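Long-range contacts in DNA sulfur modification protein DndE (PDB 4LRV), which probably takes part, as a DNA-binding protein, in the phosphorothioate modification that puts sulfur into the DNA backbone: residues P4-L9 against V60-T65; S10-D15 against D51-D56; I30-A35 against A96-G101; E43-P48 against M80-L85. All blocks are in the same frame, centred on the assembly; numbering follows the deposited sequence.

Contact 1 (P4-L9 against V60-T65)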
loop_
_atom_site.group_PDB
_atom_site.type_symbol
_atom_site.label_atom_id
_atom_site.label_comp_id
_atom_site.label_asym_id
_atom_site.label_seq_id
_atom_site.Cartn_x
_atom_site.Cartn_y
_atom_site.Cartn_z
ATOM N N PRO A 4 -26.967 5.680 0.003
ATOM C CA PRO A 4 -27.101 5.731 1.451
ATOM C C PRO A 4 -25.740 5.646 2.136
ATOM O O PRO A 4 -24.727 5.512 1.460
ATOM C CB PRO A 4 -27.947 4.487 1.765
ATOM C CG PRO A 4 -27.706 3.578 0.657
ATOM C CD PRO A 4 -27.500 4.423 -0.553
ATOM N N ASN A 5 -25.727 5.726 3.464
ATOM C CA ASN A 5 -24.497 5.584 4.248
ATOM C C ASN A 5 -23.908 4.172 4.179
ATOM O O ASN A 5 -22.697 3.991 4.315
ATOM C CB ASN A 5 -24.750 5.972 5.714
ATOM C CG ASN A 5 -25.680 4.993 6.435
ATOM O OD1 ASN A 5 -25.396 4.559 7.559
ATOM N ND2 ASN A 5 -26.798 4.640 5.791
ATOM N N ARG A 6 -24.769 3.177 3.983
ATOM C CA ARG A 6 -24.320 1.792 3.881
ATOM C C ARG A 6 -25.194 0.946 2.953
ATOM O O ARG A 6 -26.378 1.225 2.763
ATOM C CB ARG A 6 -24.176 1.142 5.265
ATOM C CG ARG A 6 -25.378 1.262 6.148
ATOM C CD ARG A 6 -25.185 0.468 7.408
ATOM N NE ARG A 6 -24.808 1.280 8.563
ATOM C CZ ARG A 6 -25.147 0.975 9.817
ATOM N NH1 ARG A 6 -25.867 -0.113 10.063
ATOM N NH2 ARG A 6 -24.790 1.764 10.822
HETATM N N MSE A 7 -24.592 -0.081 2.361
HETATM C CA MSE A 7 -25.311 -0.919 1.410
HETATM C C MSE A 7 -24.732 -2.306 1.329
HETATM O O MSE A 7 -23.626 -2.550 1.812
HETATM C CB MSE A 7 -25.300 -0.293 0.012
HETATM C CG MSE A 7 -23.933 -0.028 -0.537
HETATM SE SE MSE A 7 -23.539 1.881 -0.652
HETATM C CE MSE A 7 -23.060 2.188 1.167
ATOM N N ALA A 8 -25.492 -3.201 0.705
ATOM C CA ALA A 8 -25.076 -4.577 0.478
ATOM C C ALA A 8 -25.109 -4.921 -1.015
ATOM O O ALA A 8 -25.848 -4.308 -1.781
ATOM C CB ALA A 8 -25.968 -5.535 1.265
ATOM N N LEU A 9 -24.290 -5.890 -1.419
ATOM C CA LEU A 9 -24.369 -6.470 -2.755
ATOM C C LEU A 9 -25.257 -7.716 -2.731
ATOM O O LEU A 9 -25.825 -8.062 -1.701
ATOM C CB LEU A 9 -22.966 -6.818 -3.262
ATOM C CG LEU A 9 -22.133 -5.579 -3.582
ATOM C CD1 LEU A 9 -20.705 -5.937 -3.914
ATOM C CD2 LEU A 9 -22.760 -4.805 -4.728
ATOM N N VAL A 60 -23.614 -5.704 5.242
ATOM C CA VAL A 60 -23.983 -4.316 4.941
ATOM C C VAL A 60 -22.809 -3.416 5.356
ATOM O O VAL A 60 -22.659 -3.077 6.534
ATOM C CB VAL A 60 -25.268 -3.866 5.689
ATOM C CG1 VAL A 60 -25.664 -2.469 5.258
ATOM C CG2 VAL A 60 -26.420 -4.826 5.458
ATOM N N LEU A 61 -21.962 -3.058 4.397
ATOM C CA LEU A 61 -20.779 -2.248 4.696
ATOM C C LEU A 61 -21.028 -0.779 4.446
ATOM O O LEU A 61 -21.843 -0.421 3.609
ATOM C CB LEU A 61 -19.583 -2.701 3.861
ATOM C CG LEU A 61 -19.270 -4.192 3.897
ATOM C CD1 LEU A 61 -18.244 -4.518 2.846
ATOM C CD2 LEU A 61 -18.818 -4.648 5.290
ATOM N N ASP A 62 -20.319 0.070 5.176
ATOM C CA ASP A 62 -20.336 1.509 4.930
ATOM C C ASP A 62 -19.958 1.855 3.502
ATOM O O ASP A 62 -19.075 1.232 2.904
ATOM C CB ASP A 62 -19.362 2.227 5.866
ATOM C CG ASP A 62 -19.660 1.978 7.320
ATOM O OD1 ASP A 62 -20.841 1.800 7.678
ATOM O OD2 ASP A 62 -18.696 1.965 8.113
ATOM N N LYS A 63 -20.621 2.867 2.965
ATOM C CA LYS A 63 -20.283 3.406 1.654
ATOM C C LYS A 63 -18.792 3.685 1.490
ATOM O O LYS A 63 -18.231 3.445 0.424
ATOM C CB LYS A 63 -21.083 4.677 1.381
ATOM C CG LYS A 63 -20.955 5.177 -0.056
ATOM C CD LYS A 63 -22.043 6.185 -0.400
ATOM C CE LYS A 63 -21.954 7.441 0.465
ATOM N NZ LYS A 63 -23.291 8.052 0.623
ATOM N N ILE A 64 -18.154 4.170 2.549
ATOM C CA ILE A 64 -16.748 4.549 2.478
ATOM C C ILE A 64 -15.877 3.311 2.370
ATOM O O ILE A 64 -14.867 3.306 1.665
ATOM C CB ILE A 64 -16.307 5.386 3.682
ATOM C CG1 ILE A 64 -17.397 6.384 4.063
ATOM C CG2 ILE A 64 -14.998 6.118 3.353
ATOM C CD1 ILE A 64 -16.941 7.453 5.051
ATOM N N THR A 65 -16.289 2.262 3.067
ATOM C CA THR A 65 -15.635 0.974 2.967
ATOM C C THR A 65 -15.693 0.455 1.533
ATOM O O THR A 65 -14.674 0.034 0.987
ATOM C CB THR A 65 -16.278 -0.065 3.903
ATOM O OG1 THR A 65 -16.411 0.486 5.216
ATOM C CG2 THR A 65 -15.422 -1.300 3.972
#
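K63 grips segment 4-9 at two neighbouring carbonyls. Its backbone N gives N5 O a short bond of 2.7 Å that is practically straight (179° at the hydrogen), and its NZ reaches P4 O at 3.0 Å. The NZ approaches P4 O from above the carbonyl plane. A bend at chi3 turns the otherwise extended lysine chain back to meet this oxygen, and the same NZ also bonds to L3 O. Next along the strand, M7 N donates to L61 O at 3.0 Å. The return bond from L61 N to M7 O is weak, with only 132° at the hydrogen, and M7 O also accepts from W66 NE1.

R6 and D62 form the non-hydrogen-bonded pair beside it. R6 CG stands between its backbone N and carbonyl carbon (chi1 52°), which lets the side chain cross V60 at about a right angle, with CD 3.7 Å from V60 CG1. D62 runs alongside R6, yet OD1 is 4.1 Å from R6 NE and well out of the guanidinium plane, so no N-H points at it and the charges attract without a salt bridge. Their salt bridges go to another subunit: R6 to its E41, D62 to its R38.

The result is a minimal antiparallel pairing of strands 6-7 and 61-62. P4 and M7 rest on helix 87-103, and segment 60-65 runs straight on into helix 63-67.

Contact 2 (S10-D15 against D51-D56)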
loop_
_atom_site.group_PDB
_atom_site.type_symbol
_atom_site.label_atom_id
_atom_site.label_comp_id
_atom_site.label_asym_id
_atom_site.label_seq_id
_atom_site.Cartn_x
_atom_site.Cartn_y
_atom_site.Cartn_z
ATOM N N SER A 10 -25.394 -8.391 -3.863
ATOM C CA SER A 10 -26.134 -9.648 -3.859
ATOM C C SER A 10 -25.211 -10.765 -3.417
ATOM O O SER A 10 -23.982 -10.598 -3.371
ATOM C CB SER A 10 -26.752 -9.948 -5.222
ATOM O OG SER A 10 -25.766 -10.090 -6.224
ATOM N N ARG A 11 -25.808 -11.898 -3.070
ATOM C CA ARG A 11 -25.050 -13.073 -2.705
ATOM C C ARG A 11 -24.230 -13.519 -3.913
ATOM O O ARG A 11 -23.012 -13.729 -3.806
ATOM C CB ARG A 11 -25.991 -14.181 -2.222
ATOM C CG ARG A 11 -25.317 -15.512 -1.939
ATOM C CD ARG A 11 -24.490 -15.472 -0.669
ATOM N NE ARG A 11 -23.907 -16.778 -0.398
ATOM C CZ ARG A 11 -22.609 -17.063 -0.446
ATOM N NH1 ARG A 11 -21.714 -16.115 -0.734
ATOM N NH2 ARG A 11 -22.200 -18.309 -0.187
ATOM N N GLN A 12 -24.894 -13.620 -5.063
ATOM C CA GLN A 12 -24.242 -14.002 -6.311
ATOM C C GLN A 12 -22.952 -13.199 -6.495
ATOM O O GLN A 12 -21.880 -13.783 -6.711
ATOM C CB GLN A 12 -25.195 -13.798 -7.497
ATOM C CG GLN A 12 -24.609 -14.154 -8.862
ATOM C CD GLN A 12 -25.602 -13.944 -10.011
ATOM O OE1 GLN A 12 -25.741 -12.839 -10.539
ATOM N NE2 GLN A 12 -26.292 -15.015 -10.406
ATOM N N THR A 13 -23.056 -11.871 -6.383
ATOM C CA THR A 13 -21.906 -10.977 -6.544
ATOM C C THR A 13 -20.809 -11.166 -5.490
ATOM O O THR A 13 -19.636 -11.239 -5.840
ATOM C CB THR A 13 -22.343 -9.503 -6.544
ATOM O OG1 THR A 13 -23.121 -9.251 -7.716
ATOM C CG2 THR A 13 -21.122 -8.551 -6.517
ATOM N N GLU A 14 -21.192 -11.227 -4.212
ATOM C CA GLU A 14 -20.225 -11.383 -3.127
ATOM C C GLU A 14 -19.350 -12.601 -3.376
ATOM O O GLU A 14 -18.126 -12.536 -3.246
ATOM C CB GLU A 14 -20.910 -11.505 -1.765
ATOM C CG GLU A 14 -20.940 -10.205 -0.965
ATOM C CD GLU A 14 -21.353 -10.401 0.504
ATOM O OE1 GLU A 14 -21.760 -11.531 0.875
ATOM O OE2 GLU A 14 -21.253 -9.418 1.288
ATOM N N ASP A 15 -19.998 -13.700 -3.754
ATOM C CA ASP A 15 -19.319 -14.953 -4.026
ATOM C C ASP A 15 -18.279 -14.842 -5.143
ATOM O O ASP A 15 -17.198 -15.418 -5.044
ATOM C CB ASP A 15 -20.349 -16.041 -4.337
ATOM C CG ASP A 15 -19.726 -17.402 -4.444
ATOM O OD1 ASP A 15 -18.666 -17.642 -3.808
ATOM O OD2 ASP A 15 -20.299 -18.237 -5.174
ATOM N N ASP A 51 -35.740 -5.700 -13.301
ATOM C CA ASP A 51 -34.928 -5.915 -12.111
ATOM C C ASP A 51 -35.560 -6.843 -11.074
ATOM O O ASP A 51 -36.292 -6.407 -10.176
ATOM C CB ASP A 51 -34.545 -4.572 -11.479
ATOM C CG ASP A 51 -33.459 -4.711 -10.420
ATOM O OD1 ASP A 51 -32.862 -5.800 -10.299
ATOM O OD2 ASP A 51 -33.201 -3.720 -9.707
ATOM N N SER A 52 -35.253 -8.126 -11.196
ATOM C CA SER A 52 -35.669 -9.092 -10.199
ATOM C C SER A 52 -34.419 -9.603 -9.489
ATOM O O SER A 52 -34.132 -10.802 -9.511
ATOM C CB SER A 52 -36.449 -10.237 -10.865
ATOM O OG SER A 52 -36.309 -11.467 -10.159
ATOM N N LYS A 53 -33.670 -8.693 -8.872
ATOM C CA LYS A 53 -32.412 -9.071 -8.234
ATOM C C LYS A 53 -32.365 -8.688 -6.758
ATOM O O LYS A 53 -32.270 -7.512 -6.414
ATOM C CB LYS A 53 -31.220 -8.468 -8.988
ATOM C CG LYS A 53 -29.884 -9.112 -8.645
ATOM C CD LYS A 53 -29.917 -10.634 -8.832
ATOM C CE LYS A 53 -28.789 -11.334 -8.056
ATOM N NZ LYS A 53 -27.411 -10.916 -8.520
ATOM N N LYS A 54 -32.428 -9.681 -5.880
ATOM C CA LYS A 54 -32.435 -9.402 -4.446
ATOM C C LYS A 54 -31.014 -9.184 -3.912
ATOM O O LYS A 54 -30.125 -9.991 -4.180
ATOM C CB LYS A 54 -33.168 -10.514 -3.685
ATOM C CG LYS A 54 -34.673 -10.235 -3.462
ATOM C CD LYS A 54 -35.468 -10.078 -4.776
ATOM C CE LYS A 54 -36.670 -9.144 -4.602
ATOM N NZ LYS A 54 -37.088 -8.498 -5.890
ATOM N N LEU A 55 -30.802 -8.089 -3.178
ATOM C CA LEU A 55 -29.479 -7.791 -2.634
ATOM C C LEU A 55 -29.276 -8.486 -1.289
ATOM O O LEU A 55 -29.345 -7.864 -0.223
ATOM C CB LEU A 55 -29.203 -6.279 -2.569
ATOM C CG LEU A 55 -29.235 -5.533 -3.916
ATOM C CD1 LEU A 55 -28.945 -4.044 -3.772
ATOM C CD2 LEU A 55 -28.267 -6.148 -4.897
ATOM N N ASP A 56 -29.003 -9.787 -1.375
ATOM C CA ASP A 56 -28.963 -10.680 -0.214
ATOM C C ASP A 56 -27.538 -11.067 0.185
ATOM O O ASP A 56 -27.283 -12.169 0.677
ATOM C CB ASP A 56 -29.818 -11.936 -0.467
ATOM C CG ASP A 56 -29.425 -12.685 -1.752
ATOM O OD1 ASP A 56 -28.651 -12.139 -2.586
ATOM O OD2 ASP A 56 -29.908 -13.837 -1.923
HETATM O O HOH W 1 -27.653 -13.254 -4.900
#
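K53 starts with CG anti to its backbone nitrogen (chi1 -164°) and then bends at chi2 and chi4, which carries NZ across to S10 OG at 2.9 Å. OG in turn is held between the backbone N and carbonyl carbon of S10 (chi1 62°), a setting that also lets it accept from T13 N at 3.2 Å. The same NZ makes a longer bond of 3.3 Å to Q12 OE1. It meets that oxygen from above the amide plane, off its lone-pair directions, and the two side chains cross at about a right angle. A leucine in place of K53 would probably leave S10 OG and Q12 OE1 without this donor, and E99 without a weak, long ion pair.

S10 is thus the N-cap of helix 11-23, and a second side chain serves the same helix end. D56 OD1 accepts from R11 N at 2.9 Å, the N-H coming from above the carboxylate plane, with a fairly straight 166° at the hydrogen. It also takes a bond of 2.8 Å from water 1, which itself accepts from Q12 N. Two first-turn N-H groups are therefore tied to one carboxylate oxygen, directly and through water; the negative charge would probably also suit the positive end of the helix dipole.

Between these polar grips lies L55, the centre of an inverse gamma turn. Its CD2 comes 4.1 Å from S10 CB, and its side chain also touches A95 of helix 87-103. Further along helix 11-23, E14 accepts from the backbone N-H groups of T58 and L59.

Contact 3 (I30-A35 against A96-G101)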
loop_
_atom_site.group_PDB
_atom_site.type_symbol
_atom_site.label_atom_id
_atom_site.label_comp_id
_atom_site.label_asym_id
_atom_site.label_seq_id
_atom_site.Cartn_x
_atom_site.Cartn_y
_atom_site.Cartn_z
ATOM N N ILE A 30 -12.205 -3.462 -2.992
ATOM C CA ILE A 30 -11.440 -2.868 -4.084
ATOM C C ILE A 30 -11.903 -3.434 -5.422
ATOM O O ILE A 30 -11.912 -2.730 -6.424
ATOM C CB ILE A 30 -9.908 -3.085 -3.923
ATOM C CG1 ILE A 30 -9.345 -2.177 -2.819
ATOM C CG2 ILE A 30 -9.186 -2.812 -5.243
ATOM C CD1 ILE A 30 -7.912 -2.512 -2.389
ATOM N N ALA A 31 -12.269 -4.715 -5.430
ATOM C CA ALA A 31 -12.736 -5.362 -6.644
ATOM C C ALA A 31 -14.095 -4.807 -7.053
ATOM O O ALA A 31 -14.408 -4.723 -8.240
ATOM C CB ALA A 31 -12.822 -6.846 -6.440
ATOM N N ALA A 32 -14.899 -4.429 -6.063
ATOM C CA ALA A 32 -16.178 -3.815 -6.323
ATOM C C ALA A 32 -15.993 -2.468 -7.046
ATOM O O ALA A 32 -16.742 -2.143 -7.970
ATOM C CB ALA A 32 -16.955 -3.659 -5.033
ATOM N N ARG A 33 -14.984 -1.696 -6.640
ATOM C CA ARG A 33 -14.670 -0.448 -7.325
ATOM C C ARG A 33 -14.303 -0.694 -8.773
ATOM O O ARG A 33 -14.883 -0.078 -9.678
ATOM C CB ARG A 33 -13.530 0.278 -6.632
ATOM C CG ARG A 33 -13.883 0.697 -5.240
ATOM C CD ARG A 33 -12.703 1.252 -4.536
ATOM N NE ARG A 33 -12.899 1.094 -3.108
ATOM C CZ ARG A 33 -11.975 1.347 -2.193
ATOM N NH1 ARG A 33 -10.770 1.777 -2.557
ATOM N NH2 ARG A 33 -12.266 1.162 -0.909
ATOM N N LEU A 34 -13.357 -1.613 -8.982
ATOM C CA LEU A 34 -12.904 -1.991 -10.319
ATOM C C LEU A 34 -14.015 -2.573 -11.199
ATOM O O LEU A 34 -14.107 -2.253 -12.378
ATOM C CB LEU A 34 -11.750 -2.986 -10.221
ATOM C CG LEU A 34 -10.555 -2.556 -9.375
ATOM C CD1 LEU A 34 -9.608 -3.725 -9.208
ATOM C CD2 LEU A 34 -9.839 -1.321 -9.978
ATOM N N ALA A 35 -14.849 -3.430 -10.627
ATOM C CA ALA A 35 -15.975 -3.995 -11.356
ATOM C C ALA A 35 -16.946 -2.887 -11.784
ATOM O O ALA A 35 -17.290 -2.787 -12.957
ATOM C CB ALA A 35 -16.666 -5.028 -10.513
ATOM N N ALA A 96 -25.989 -3.611 -9.584
ATOM C CA ALA A 96 -26.075 -4.217 -10.900
ATOM C C ALA A 96 -24.769 -4.009 -11.675
ATOM O O ALA A 96 -24.279 -4.939 -12.325
ATOM C CB ALA A 96 -27.264 -3.660 -11.672
ATOM N N HIS A 97 -24.214 -2.797 -11.594
ATOM C CA HIS A 97 -22.939 -2.489 -12.210
ATOM C C HIS A 97 -21.767 -3.269 -11.620
ATOM O O HIS A 97 -20.866 -3.667 -12.347
ATOM C CB HIS A 97 -22.648 -0.986 -12.163
ATOM C CG HIS A 97 -23.157 -0.243 -13.355
ATOM N ND1 HIS A 97 -24.125 0.737 -13.269
ATOM C CD2 HIS A 97 -22.855 -0.363 -14.669
ATOM C CE1 HIS A 97 -24.381 1.203 -14.478
ATOM N NE2 HIS A 97 -23.625 0.551 -15.345
ATOM N N VAL A 98 -21.767 -3.492 -10.310
ATOM C CA VAL A 98 -20.691 -4.285 -9.717
ATOM C C VAL A 98 -20.771 -5.722 -10.230
ATOM O O VAL A 98 -19.756 -6.300 -10.633
ATOM C CB VAL A 98 -20.663 -4.203 -8.172
ATOM C CG1 VAL A 98 -19.584 -5.104 -7.618
ATOM C CG2 VAL A 98 -20.386 -2.780 -7.736
ATOM N N GLU A 99 -21.990 -6.261 -10.263
ATOM C CA GLU A 99 -22.241 -7.615 -10.772
ATOM C C GLU A 99 -21.819 -7.755 -12.228
ATOM O O GLU A 99 -21.117 -8.702 -12.586
ATOM C CB GLU A 99 -23.721 -7.982 -10.619
ATOM C CG GLU A 99 -24.163 -9.265 -11.297
ATOM C CD GLU A 99 -25.688 -9.348 -11.458
ATOM O OE1 GLU A 99 -26.383 -8.324 -11.211
ATOM O OE2 GLU A 99 -26.201 -10.437 -11.827
ATOM N N ASP A 100 -22.245 -6.812 -13.063
ATOM C CA ASP A 100 -21.913 -6.853 -14.485
ATOM C C ASP A 100 -20.394 -6.800 -14.685
ATOM O O ASP A 100 -19.821 -7.673 -15.318
ATOM C CB ASP A 100 -22.611 -5.716 -15.225
ATOM C CG ASP A 100 -22.224 -5.655 -16.680
ATOM O OD1 ASP A 100 -22.713 -6.510 -17.454
ATOM O OD2 ASP A 100 -21.425 -4.759 -17.049
ATOM N N GLY A 101 -19.754 -5.779 -14.110
ATOM C CA GLY A 101 -18.292 -5.662 -14.087
ATOM C C GLY A 101 -17.539 -6.926 -13.678
ATOM O O GLY A 101 -16.565 -7.302 -14.329
#
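A35 and G101 mark the tight end of this crossing, where the CA atoms of the two helices come within 4.0 Å. G101 CA approaches A35 O at 3.2 Å in a CA-H...O contact, with 153° at the hydrogen. A CB built on G101 would fall only 1.9 Å from that oxygen, so the absence of a side chain is what admits the carbonyl. A35 CB in turn points at the partner helix and comes 3.3 Å from V98 O.

Segments 30-35 and 96-101, of helices 28-40 and 87-103, cross at 88° with their axes 8.1 Å apart. With DndE grouped in the Met repressor clan, helix 28-40 is probably the second helix of a ribbon-helix-helix-like unit, here packed against the C-terminal helix 87-103.

V98 carries the hydrophobic part. With CG1 anti to the backbone N (chi1 177°), this methyl meets both alanines, 4.0 Å from A32 CB and 4.1 Å from A35 CB, while CG2 sits 3.7 Å from A32 O. Away from this patch the steep crossing parts the helices quickly. I30 and L34 lie on the exposed side of helix 28-40, and R33 points away, its NE and NH2 bonding to the backbone oxygens of W66 and T65.

Contact 4 (E43-P48 against M80-L85)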
loop_
_atom_site.group_PDB
_atom_site.type_symbol
_atom_site.label_atom_id
_atom_site.label_comp_id
_atom_site.label_asym_id
_atom_site.label_seq_id
_atom_site.Cartn_x
_atom_site.Cartn_y
_atom_site.Cartn_z
ATOM N N GLU A 43 -21.359 -1.019 -22.231
ATOM C CA GLU A 43 -22.715 -0.839 -22.773
ATOM C C GLU A 43 -23.786 -1.163 -21.756
ATOM O O GLU A 43 -24.926 -0.717 -21.881
ATOM C CB GLU A 43 -22.917 -1.743 -23.975
ATOM C CG GLU A 43 -21.764 -1.724 -24.949
ATOM C CD GLU A 43 -21.205 -3.106 -25.219
ATOM O OE1 GLU A 43 -19.968 -3.237 -25.157
ATOM O OE2 GLU A 43 -21.990 -4.056 -25.479
ATOM N N PHE A 44 -23.433 -1.945 -20.748
ATOM C CA PHE A 44 -24.400 -2.289 -19.734
ATOM C C PHE A 44 -24.977 -1.031 -19.077
ATOM O O PHE A 44 -24.261 -0.068 -18.839
ATOM C CB PHE A 44 -23.794 -3.220 -18.685
ATOM C CG PHE A 44 -24.744 -3.569 -17.586
ATOM C CD1 PHE A 44 -25.583 -4.665 -17.703
ATOM C CD2 PHE A 44 -24.826 -2.774 -16.444
ATOM C CE1 PHE A 44 -26.477 -4.984 -16.692
ATOM C CE2 PHE A 44 -25.718 -3.076 -15.435
ATOM C CZ PHE A 44 -26.548 -4.187 -15.559
ATOM N N ARG A 45 -26.284 -1.055 -18.825
ATOM C CA ARG A 45 -26.973 0.001 -18.104
ATOM C C ARG A 45 -28.100 -0.610 -17.292
ATOM O O ARG A 45 -28.879 -1.433 -17.792
ATOM C CB ARG A 45 -27.554 1.052 -19.051
ATOM C CG ARG A 45 -26.553 2.001 -19.705
ATOM C CD ARG A 45 -25.862 2.895 -18.692
ATOM N NE ARG A 45 -24.938 3.822 -19.340
ATOM C CZ ARG A 45 -23.691 3.528 -19.711
ATOM N NH1 ARG A 45 -23.193 2.312 -19.513
ATOM N NH2 ARG A 45 -22.939 4.451 -20.296
ATOM N N TYR A 46 -28.183 -0.207 -16.034
ATOM C CA TYR A 46 -29.303 -0.582 -15.203
ATOM C C TYR A 46 -30.593 0.066 -15.716
ATOM O O TYR A 46 -30.580 1.177 -16.239
ATOM C CB TYR A 46 -29.048 -0.180 -13.749
ATOM C CG TYR A 46 -30.227 -0.438 -12.840
ATOM C CD1 TYR A 46 -31.187 0.547 -12.621
ATOM C CD2 TYR A 46 -30.394 -1.673 -12.219
ATOM C CE1 TYR A 46 -32.272 0.317 -11.794
ATOM C CE2 TYR A 46 -31.487 -1.916 -11.390
ATOM C CZ TYR A 46 -32.416 -0.915 -11.177
ATOM O OH TYR A 46 -33.503 -1.137 -10.358
ATOM N N SER A 47 -31.703 -0.638 -15.543
ATOM C CA SER A 47 -33.011 -0.071 -15.801
ATOM C C SER A 47 -34.005 -0.717 -14.829
ATOM O O SER A 47 -34.033 -1.936 -14.699
ATOM C CB SER A 47 -33.414 -0.292 -17.259
ATOM O OG SER A 47 -34.479 0.562 -17.615
ATOM N N PRO A 48 -34.833 0.100 -14.154
ATOM C CA PRO A 48 -35.605 -0.414 -13.020
ATOM C C PRO A 48 -36.711 -1.379 -13.421
ATOM O O PRO A 48 -37.088 -2.247 -12.632
ATOM C CB PRO A 48 -36.192 0.855 -12.387
ATOM C CG PRO A 48 -36.309 1.819 -13.524
ATOM C CD PRO A 48 -35.194 1.492 -14.492
HETATM N N MSE A 80 -25.092 11.075 -12.955
HETATM C CA MSE A 80 -25.188 11.373 -14.386
HETATM C C MSE A 80 -25.840 10.251 -15.199
HETATM O O MSE A 80 -26.574 10.524 -16.150
HETATM C CB MSE A 80 -23.817 11.717 -14.973
HETATM C CG MSE A 80 -23.210 12.968 -14.396
HETATM SE SE MSE A 80 -21.566 13.527 -15.297
HETATM C CE MSE A 80 -22.278 13.774 -17.094
ATOM N N LEU A 81 -25.561 8.999 -14.842
ATOM C CA LEU A 81 -26.151 7.874 -15.559
ATOM C C LEU A 81 -27.584 7.645 -15.148
ATOM O O LEU A 81 -28.362 7.143 -15.951
ATOM C CB LEU A 81 -25.358 6.580 -15.359
ATOM C CG LEU A 81 -23.934 6.458 -15.904
ATOM C CD1 LEU A 81 -23.317 5.185 -15.372
ATOM C CD2 LEU A 81 -23.930 6.458 -17.409
ATOM N N TYR A 82 -27.930 8.029 -13.916
ATOM C CA TYR A 82 -29.236 7.706 -13.325
ATOM C C TYR A 82 -29.970 8.894 -12.657
ATOM O O TYR A 82 -30.399 8.813 -11.501
ATOM C CB TYR A 82 -29.081 6.500 -12.380
ATOM C CG TYR A 82 -28.483 5.312 -13.098
ATOM C CD1 TYR A 82 -29.244 4.573 -14.001
ATOM C CD2 TYR A 82 -27.148 4.963 -12.925
ATOM C CE1 TYR A 82 -28.700 3.501 -14.692
ATOM C CE2 TYR A 82 -26.589 3.901 -13.625
ATOM C CZ TYR A 82 -27.376 3.173 -14.498
ATOM O OH TYR A 82 -26.852 2.117 -15.199
ATOM N N PRO A 83 -30.164 9.989 -13.412
ATOM C CA PRO A 83 -30.669 11.251 -12.841
ATOM C C PRO A 83 -32.043 11.138 -12.181
ATOM O O PRO A 83 -32.318 11.831 -11.180
ATOM C CB PRO A 83 -30.725 12.202 -14.052
ATOM C CG PRO A 83 -30.716 11.321 -15.269
ATOM C CD PRO A 83 -29.949 10.077 -14.871
ATOM N N GLN A 84 -32.884 10.259 -12.722
ATOM C CA GLN A 84 -34.268 10.131 -12.257
ATOM C C GLN A 84 -34.486 9.100 -11.147
ATOM O O GLN A 84 -35.589 8.996 -10.619
ATOM C CB GLN A 84 -35.224 9.851 -13.437
ATOM C CG GLN A 84 -35.428 11.027 -14.390
ATOM C CD GLN A 84 -35.992 12.266 -13.699
ATOM O OE1 GLN A 84 -35.366 13.322 -13.694
ATOM N NE2 GLN A 84 -37.180 12.137 -13.118
ATOM N N LEU A 85 -33.450 8.350 -10.785
ATOM C CA LEU A 85 -33.612 7.269 -9.806
ATOM C C LEU A 85 -33.575 7.776 -8.363
ATOM O O LEU A 85 -32.851 8.725 -8.044
ATOM C CB LEU A 85 -32.562 6.171 -10.020
ATOM C CG LEU A 85 -32.563 5.431 -11.365
ATOM C CD1 LEU A 85 -31.532 4.296 -11.391
ATOM C CD2 LEU A 85 -33.933 4.883 -11.647
#
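Y82 pushes the hydroxyl end of its ring against Y46, with CE1 3.8 Å from Y46 CB and near the plane of the Y46 ring, at its edge. Y82 is the first residue past helix 71-81 and opens a type I beta turn, closed by L85 N to Y82 O, so the helix end and the turn together face the irregular chain 43-48. The Y82 side chain has CG anti to its carbonyl carbon (chi1 -56°), which aims the ring across the gap. Y46 N lies 2.8 Å from Y82 OH, with 148° at the hydrogen; the bond fits, although the position of OH is less certain than that of the ring. Y46 O meets the edge of the same ring, 3.4 Å from CE1. A valine in place of Y82 would probably leave Y46 N without this acceptor and open a gap beside Y46 CB.

On one flank of Y82, L85 CD1 leans obliquely on the Y46 ring, 4.0 Å from CD1, and L85 CD2 reaches P48 CG at 4.3 Å. The Y46 side chain also packs on K92, A93 and A96 of helix 87-103, and its hydroxyl bonds to D51. On the other flank, L81 sets CD1 over one face of the R45 guanidinium, while CD2 comes nearest, 3.4 Å from R45 NE; the two side chains cross at about a right angle. The turn of the group is set by R45 NH1, which bonds to S42 O and, in the guanidinium plane, to F44 O at 2.7 Å.

Contact 3 sits nearest the centre of the chain. L9 CD1 of contact 1 packs 4.0 Å from V98 CG1 of contact 3, and T13 CG2 of contact 2 packs 3.9 Å from V98 CG1. Contact 2 leans on contact 1 through L55 CD1, 3.7 Å from A8 O. D51 OD2 of contact 2 meets Y46 OH of contact 4 at 2.7 Å, a probable hydrogen bond within the loop that supplies one segment to each, and A96 CB of contact 3 lies 3.7 Å from Y46 CD2. Contacts 1 and 4 do not touch, their nearest atoms lying about 10 Å apart. Contacts 1 and 2 face the same neighbouring subunit, contact 1 also a further one, contact 4 yet another.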